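Local structure of Ras-related protein Rab-7L1 (Homo sapiens, 6HH2) at residues Q28-D33 and K50-S55; G44-L49 and Q63-A68. The protein binds and hydrolyses GTP as a Rab GTPase, regulating vesicle trafficking between endosomes, lysosomes and the Golgi, and recruits the kinase LRRK2 to the Golgi and stimulates it. The protein carries 4 engineered substitutions. One frame throughout, in Å; residues are numbered along the deposited sequence. Where two conformers were deposited one is given.

Interaction 1: Q28-D33 and K50-S55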
loop_
_atom_site.group_PDB
_atom_site.type_symbol
_atom_site.label_atom_id
_atom_site.label_comp_id
_atom_site.label_asym_id
_atom_site.label_seq_id
_atom_site.Cartn_x
_atom_site.Cartn_y
_atom_site.Cartn_z
ATOM N N GLN A 28 -1.579 -3.816 -10.459
ATOM C CA GLN A 28 -1.896 -4.704 -11.575
ATOM C C GLN A 28 -1.673 -6.157 -11.217
ATOM O O GLN A 28 -2.431 -7.022 -11.663
ATOM C CB GLN A 28 -1.032 -4.330 -12.775
ATOM C CG GLN A 28 -1.444 -2.984 -13.361
ATOM C CD GLN A 28 -0.482 -2.492 -14.436
ATOM O OE1 GLN A 28 0.713 -2.817 -14.432
ATOM N NE2 GLN A 28 -1.006 -1.732 -15.374
ATOM N N ARG A 29 -0.687 -6.457 -10.370
ATOM C CA ARG A 29 -0.428 -7.840 -10.017
ATOM C C ARG A 29 -1.380 -8.358 -8.946
ATOM O O ARG A 29 -1.840 -9.524 -9.002
ATOM C CB ARG A 29 1.017 -7.983 -9.567
ATOM C CG ARG A 29 1.465 -9.434 -9.739
ATOM C CD ARG A 29 2.764 -9.690 -9.088
ATOM N NE ARG A 29 3.935 -9.648 -9.964
ATOM C CZ ARG A 29 4.293 -10.611 -10.813
ATOM N NH1 ARG A 29 3.528 -11.681 -10.996
ATOM N NH2 ARG A 29 5.409 -10.484 -11.512
ATOM N N TYR A 30 -1.674 -7.528 -7.971
ATOM C CA TYR A 30 -2.425 -7.956 -6.784
ATOM C C TYR A 30 -3.945 -7.786 -6.901
ATOM O O TYR A 30 -4.702 -8.530 -6.242
ATOM C CB TYR A 30 -1.909 -7.205 -5.548
ATOM C CG TYR A 30 -2.440 -7.832 -4.302
ATOM C CD1 TYR A 30 -1.944 -9.071 -3.872
ATOM C CD2 TYR A 30 -3.441 -7.222 -3.558
ATOM C CE1 TYR A 30 -2.488 -9.706 -2.736
ATOM C CE2 TYR A 30 -3.975 -7.832 -2.425
ATOM C CZ TYR A 30 -3.470 -9.060 -2.023
ATOM O OH TYR A 30 -3.987 -9.701 -0.930
ATOM N N SER A 31 -4.429 -6.896 -7.758
ATOM C CA SER A 31 -5.871 -6.765 -7.948
ATOM C C SER A 31 -6.393 -7.960 -8.729
ATOM O O SER A 31 -5.643 -8.842 -9.152
ATOM C CB SER A 31 -6.184 -5.487 -8.727
ATOM O OG SER A 31 -5.798 -5.665 -10.095
ATOM N N GLN A 32 -7.709 -8.008 -8.938
ATOM C CA GLN A 32 -8.234 -9.099 -9.763
ATOM C C GLN A 32 -8.179 -8.835 -11.245
ATOM O O GLN A 32 -8.698 -9.660 -12.011
ATOM C CB GLN A 32 -9.704 -9.354 -9.393
ATOM C CG GLN A 32 -10.693 -8.265 -9.872
ATOM C CD GLN A 32 -12.151 -8.766 -9.697
ATOM O OE1 GLN A 32 -12.589 -9.029 -8.562
ATOM N NE2 GLN A 32 -12.875 -8.926 -10.807
ATOM N N ASP A 33 -7.537 -7.756 -11.675
ATOM C CA ASP A 33 -7.691 -7.313 -13.063
ATOM C C ASP A 33 -7.097 -8.281 -14.072
ATOM O O ASP A 33 -7.578 -8.344 -15.222
ATOM C CB ASP A 33 -7.100 -5.903 -13.214
ATOM C CG ASP A 33 -7.961 -4.858 -12.549
ATOM O OD1 ASP A 33 -9.018 -5.237 -11.983
ATOM O OD2 ASP A 33 -7.578 -3.664 -12.585
ATOM N N LYS A 50 -9.924 -6.260 -5.307
ATOM C CA LYS A 50 -9.582 -7.663 -5.067
ATOM C C LYS A 50 -10.618 -8.210 -4.102
ATOM O O LYS A 50 -10.971 -7.545 -3.122
ATOM C CB LYS A 50 -8.194 -7.838 -4.496
ATOM C CG LYS A 50 -7.756 -9.350 -4.501
ATOM C CD LYS A 50 -6.511 -9.413 -3.722
ATOM C CE LYS A 50 -5.837 -10.778 -3.914
ATOM N NZ LYS A 50 -5.488 -11.002 -5.370
ATOM N N VAL A 51 -11.124 -9.416 -4.358
ATOM C CA VAL A 51 -12.159 -9.968 -3.501
ATOM C C VAL A 51 -11.686 -11.348 -3.057
ATOM O O VAL A 51 -11.236 -12.142 -3.884
ATOM C CB VAL A 51 -13.510 -10.087 -4.216
ATOM C CG1 VAL A 51 -14.612 -10.544 -3.249
ATOM C CG2 VAL A 51 -13.897 -8.743 -4.871
ATOM N N LEU A 52 -11.787 -11.641 -1.768
ATOM C CA LEU A 52 -11.306 -12.896 -1.205
ATOM C C LEU A 52 -12.385 -13.468 -0.305
ATOM O O LEU A 52 -12.968 -12.746 0.516
ATOM C CB LEU A 52 -10.044 -12.661 -0.334
ATOM C CG LEU A 52 -8.807 -12.193 -1.099
ATOM C CD1 LEU A 52 -7.762 -11.705 -0.111
ATOM C CD2 LEU A 52 -8.281 -13.354 -1.966
ATOM N N GLN A 53 -12.619 -14.772 -0.407
ATOM C CA GLN A 53 -13.413 -15.425 0.623
ATOM C C GLN A 53 -12.616 -15.381 1.911
ATOM O O GLN A 53 -11.406 -15.647 1.915
ATOM C CB GLN A 53 -13.718 -16.891 0.253
ATOM C CG GLN A 53 -14.898 -17.485 1.094
ATOM C CD GLN A 53 -16.207 -16.950 0.608
ATOM O OE1 GLN A 53 -16.349 -16.657 -0.584
ATOM N NE2 GLN A 53 -17.182 -16.806 1.510
ATOM N N TRP A 54 -13.285 -15.027 3.008
ATOM C CA TRP A 54 -12.638 -14.991 4.318
ATOM C C TRP A 54 -13.069 -16.149 5.199
ATOM O O TRP A 54 -12.246 -16.741 5.883
ATOM C CB TRP A 54 -12.958 -13.658 5.028
ATOM C CG TRP A 54 -12.200 -13.497 6.334
ATOM C CD1 TRP A 54 -12.710 -13.535 7.623
ATOM C CD2 TRP A 54 -10.804 -13.286 6.463
ATOM N NE1 TRP A 54 -11.687 -13.355 8.524
ATOM C CE2 TRP A 54 -10.516 -13.184 7.834
ATOM C CE3 TRP A 54 -9.772 -13.149 5.545
ATOM C CZ2 TRP A 54 -9.213 -12.974 8.297
ATOM C CZ3 TRP A 54 -8.484 -12.935 6.011
ATOM C CH2 TRP A 54 -8.228 -12.840 7.360
ATOM N N SER A 55 -14.351 -16.494 5.167
ATOM C CA SER A 55 -14.871 -17.637 5.898
ATOM C C SER A 55 -16.086 -18.144 5.138
ATOM O O SER A 55 -16.433 -17.609 4.087
ATOM C CB SER A 55 -15.253 -17.219 7.325
ATOM O OG SER A 55 -16.409 -16.399 7.304
#
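Ser-31, the residue at which the chain leaves helix 23-30, brings its CA to 4.8 Å from the CA of Lys-50 in strand 48-55, so the helix end and the strand meet backbone to backbone. The long Lys-50 chain carries most of the contact, lying over one face of the Tyr-30 ring and crossing that side chain at about a right angle. Its CD reaches CE2 of Tyr-30 at 3.3 Å, and its CE makes a CH-pi contact 3.8 Å from the ring centroid. A bend at the last torsion (chi4 61°) then brings NZ back to the carbonyl of the same tyrosine, where NZ donates a 2.7 Å hydrogen bond to Tyr-30 O. The C=O...N angle there is 152°. NZ also stands 4.2 Å from the Tyr-30 ring centroid, a cation-pi contact. Lysine suits this place because one chain offers apolar methylenes to the ring and a cation to the carbonyl, which lies at the negative end of the helix dipole and is probably made a better acceptor by it.

In the Ras-type G domain this helix follows the P-loop, and strand 48-55 is an edge of the central sheet; the contact joins the two. Tyr-30 fills the corner with its wide ring, which also packs on Leu-62 of the next strand and on Met-169 and Ile-173 of helix 165-178. Leu-52 reaches the tyrosine hydroxyl more distantly, CD1 to OH 4.4 Å. Beyond the helix, Ser-31 makes an ST turn, its OG accepting from Asp-33 N at 3.1 Å; OG also bonds to Val-27 O. Gln-32 and Val-51 run side by side, with OE1 of Gln-32 3.9 Å from CG2 of Val-51, while the side-chain NE2 of Gln-32 bonds to Ser-36 O.

Interaction 2: G44-L49 and Q63-A68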
loop_
_atom_site.group_PDB
_atom_site.type_symbol
_atom_site.label_atom_id
_atom_site.label_comp_id
_atom_site.label_asym_id
_atom_site.label_seq_id
_atom_site.Cartn_x
_atom_site.Cartn_y
_atom_site.Cartn_z
ATOM N N GLY A 44 -16.364 1.648 -11.966
ATOM C CA GLY A 44 -15.449 2.715 -12.328
ATOM C C GLY A 44 -13.990 2.328 -12.215
ATOM O O GLY A 44 -13.623 1.146 -12.077
ATOM N N VAL A 45 -13.133 3.361 -12.198
ATOM C CA VAL A 45 -11.690 3.157 -12.244
ATOM C C VAL A 45 -10.904 4.039 -11.267
ATOM O O VAL A 45 -9.688 4.190 -11.412
ATOM C CB VAL A 45 -11.143 3.262 -13.686
ATOM C CG1 VAL A 45 -11.708 2.127 -14.595
ATOM C CG2 VAL A 45 -11.414 4.662 -14.279
ATOM N N ASP A 46 -11.546 4.584 -10.227
ATOM C CA ASP A 46 -10.761 5.279 -9.209
ATOM C C ASP A 46 -9.862 4.311 -8.432
ATOM O O ASP A 46 -8.858 4.722 -7.825
ATOM C CB ASP A 46 -11.684 5.934 -8.172
ATOM C CG ASP A 46 -12.411 7.144 -8.704
ATOM O OD1 ASP A 46 -11.758 7.965 -9.390
ATOM O OD2 ASP A 46 -13.632 7.228 -8.440
ATOM N N PHE A 47 -10.167 3.022 -8.478
ATOM C CA PHE A 47 -9.433 2.011 -7.709
ATOM C C PHE A 47 -9.615 0.700 -8.450
ATOM O O PHE A 47 -10.501 0.567 -9.281
ATOM C CB PHE A 47 -10.000 1.867 -6.266
ATOM C CG PHE A 47 -11.504 1.654 -6.212
ATOM C CD1 PHE A 47 -12.074 0.381 -6.370
ATOM C CD2 PHE A 47 -12.371 2.738 -6.069
ATOM C CE1 PHE A 47 -13.465 0.226 -6.360
ATOM C CE2 PHE A 47 -13.757 2.566 -6.034
ATOM C CZ PHE A 47 -14.302 1.316 -6.180
ATOM N N ALA A 48 -8.799 -0.287 -8.096
ATOM C CA ALA A 48 -8.977 -1.654 -8.603
ATOM C C ALA A 48 -9.444 -2.504 -7.427
ATOM O O ALA A 48 -9.145 -2.184 -6.283
ATOM C CB ALA A 48 -7.636 -2.199 -9.087
ATOM N N LEU A 49 -10.193 -3.559 -7.709
ATOM C CA LEU A 49 -10.714 -4.414 -6.649
ATOM C C LEU A 49 -9.919 -5.712 -6.522
ATOM O O LEU A 49 -9.367 -6.248 -7.495
ATOM C CB LEU A 49 -12.122 -4.823 -7.030
ATOM C CG LEU A 49 -13.346 -4.274 -6.276
ATOM C CD1 LEU A 49 -13.170 -3.103 -5.361
ATOM C CD2 LEU A 49 -14.580 -4.195 -7.153
ATOM N N GLN A 63 -10.369 -2.206 -2.042
ATOM C CA GLN A 63 -10.181 -1.173 -3.063
ATOM C C GLN A 63 -8.732 -0.733 -3.005
ATOM O O GLN A 63 -8.260 -0.235 -1.969
ATOM C CB GLN A 63 -11.069 0.038 -2.786
ATOM C CG GLN A 63 -12.552 -0.255 -2.799
ATOM C CD GLN A 63 -13.384 0.987 -2.543
ATOM O OE1 GLN A 63 -12.816 2.049 -2.221
ATOM N NE2 GLN A 63 -14.699 0.882 -2.665
ATOM N N LEU A 64 -8.006 -0.942 -4.088
ATOM C CA LEU A 64 -6.602 -0.571 -4.165
ATOM C C LEU A 64 -6.512 0.775 -4.915
ATOM O O LEU A 64 -6.783 0.850 -6.120
ATOM C CB LEU A 64 -5.815 -1.648 -4.912
ATOM C CG LEU A 64 -5.907 -3.028 -4.256
ATOM C CD1 LEU A 64 -5.429 -4.099 -5.249
ATOM C CD2 LEU A 64 -5.077 -3.005 -2.938
ATOM N N TRP A 65 -6.119 1.842 -4.197
ATOM C CA TRP A 65 -6.135 3.205 -4.733
ATOM C C TRP A 65 -4.698 3.614 -5.039
ATOM O O TRP A 65 -3.909 3.825 -4.130
ATOM C CB TRP A 65 -6.757 4.160 -3.719
ATOM C CG TRP A 65 -8.229 4.112 -3.634
ATOM C CD1 TRP A 65 -9.014 3.048 -3.157
ATOM C CD2 TRP A 65 -9.117 5.146 -3.993
ATOM N NE1 TRP A 65 -10.348 3.414 -3.183
ATOM C CE2 TRP A 65 -10.446 4.690 -3.704
ATOM C CE3 TRP A 65 -8.926 6.441 -4.488
ATOM C CZ2 TRP A 65 -11.576 5.475 -3.943
ATOM C CZ3 TRP A 65 -10.049 7.233 -4.716
ATOM C CH2 TRP A 65 -11.370 6.746 -4.440
ATOM N N ASP A 66 -4.354 3.743 -6.323
ATOM C CA ASP A 66 -2.997 4.166 -6.731
ATOM C C ASP A 66 -2.972 5.699 -6.847
ATOM O O ASP A 66 -3.768 6.291 -7.591
ATOM C CB ASP A 66 -2.779 3.519 -8.106
ATOM C CG ASP A 66 -1.432 3.766 -8.744
ATOM O OD1 ASP A 66 -0.638 4.621 -8.343
ATOM O OD2 ASP A 66 -1.224 3.041 -9.748
ATOM N N ILE A 67 -2.050 6.352 -6.114
ATOM C CA ILE A 67 -2.025 7.819 -6.142
ATOM C C ILE A 67 -1.705 8.357 -7.528
ATOM O O ILE A 67 -2.051 9.507 -7.835
ATOM C CB ILE A 67 -1.094 8.380 -5.046
ATOM C CG1 ILE A 67 -1.186 9.907 -4.969
ATOM C CG2 ILE A 67 0.346 7.942 -5.253
ATOM C CD1 ILE A 67 -0.972 10.379 -3.587
ATOM N N ALA A 68 -1.044 7.555 -8.370
ATOM C CA ALA A 68 -0.985 7.779 -9.831
ATOM C C ALA A 68 -0.641 9.201 -10.236
ATOM O O ALA A 68 0.457 9.676 -9.929
ATOM C CB ALA A 68 -2.247 7.234 -10.482
HETATM O O HOH W 1 -6.384 3.944 -8.373
#
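Asp-46 meets Trp-65 with its CB over the six-membered ring, 4.2 Å from the centroid, while its backbone O lies above the same indole. Asp-46 O also accepts from a water oxygen at 2.7 Å, and the water accepts from Asp-66 N, linking the loop before strand 48-55 to the end of strand 58-66.

Phe-47 meets two partners, both from the same side of its ring: the Gln-63 amide stacked over its centre, planes only 9° apart, and the Trp-65 indole slid off and tilted 30°. Its CB sits over the pyrrole ring of Trp-65, and its first torsion (chi1 52°) swings the phenyl under Gln-63. The bond from Trp-65 NE1 to OE1 of Gln-63 (3.0 Å), nearly in the indole plane, helps set the rotation of the amide. Phe-47, Trp-65 and Tyr-80, whose OH bonds to Trp-65 O, probably correspond to the hydrophobic triad of Rab switch and interswitch regions; Phe-47 lies in the probable effector region.

Ala-48 and Leu-64 form an antiparallel hydrogen-bonded pair: Ala-48 N donates to Leu-64 O at 3.0 Å and Ala-48 O accepts from Leu-64 N at 2.8 Å. Alanine's small methyl leaves room for helix 23-30, where it touches Val-27. Leu-49 and Gln-63, the following non-hydrogen-bonded pair, pack alongside.

Strand 58-66 lies between strands 48-55 and 8-17; helix 23-30 covers the face bearing Ala-48 and Leu-64, and Lys-12 makes a cation-pi contact with Trp-65.

The two contacts lie with centres about 13 Å apart and alternate along the chain: 28-33, 44-49, 50-55, then 63-68. Both reach the same sheet, in which 48-55 and 58-66 are neighbours. Strand 48-55 serves both, its start pairing with strand 58-66 in interaction 2 and its continuation receiving the end of helix 23-30 in interaction 1. They touch directly, since Gln-32 N and Leu-49 O, 2.8 Å apart, probably form a hydrogen bond. The chain between Gln-32 and Leu-49, which holds several GTP-binding residues, thus begins and ends side by side at the edge strand. Segment 44-49 also carries the Gly-44/Val-45 bond cut by the Salmonella protease GtgE, just ahead of the residues that make contact.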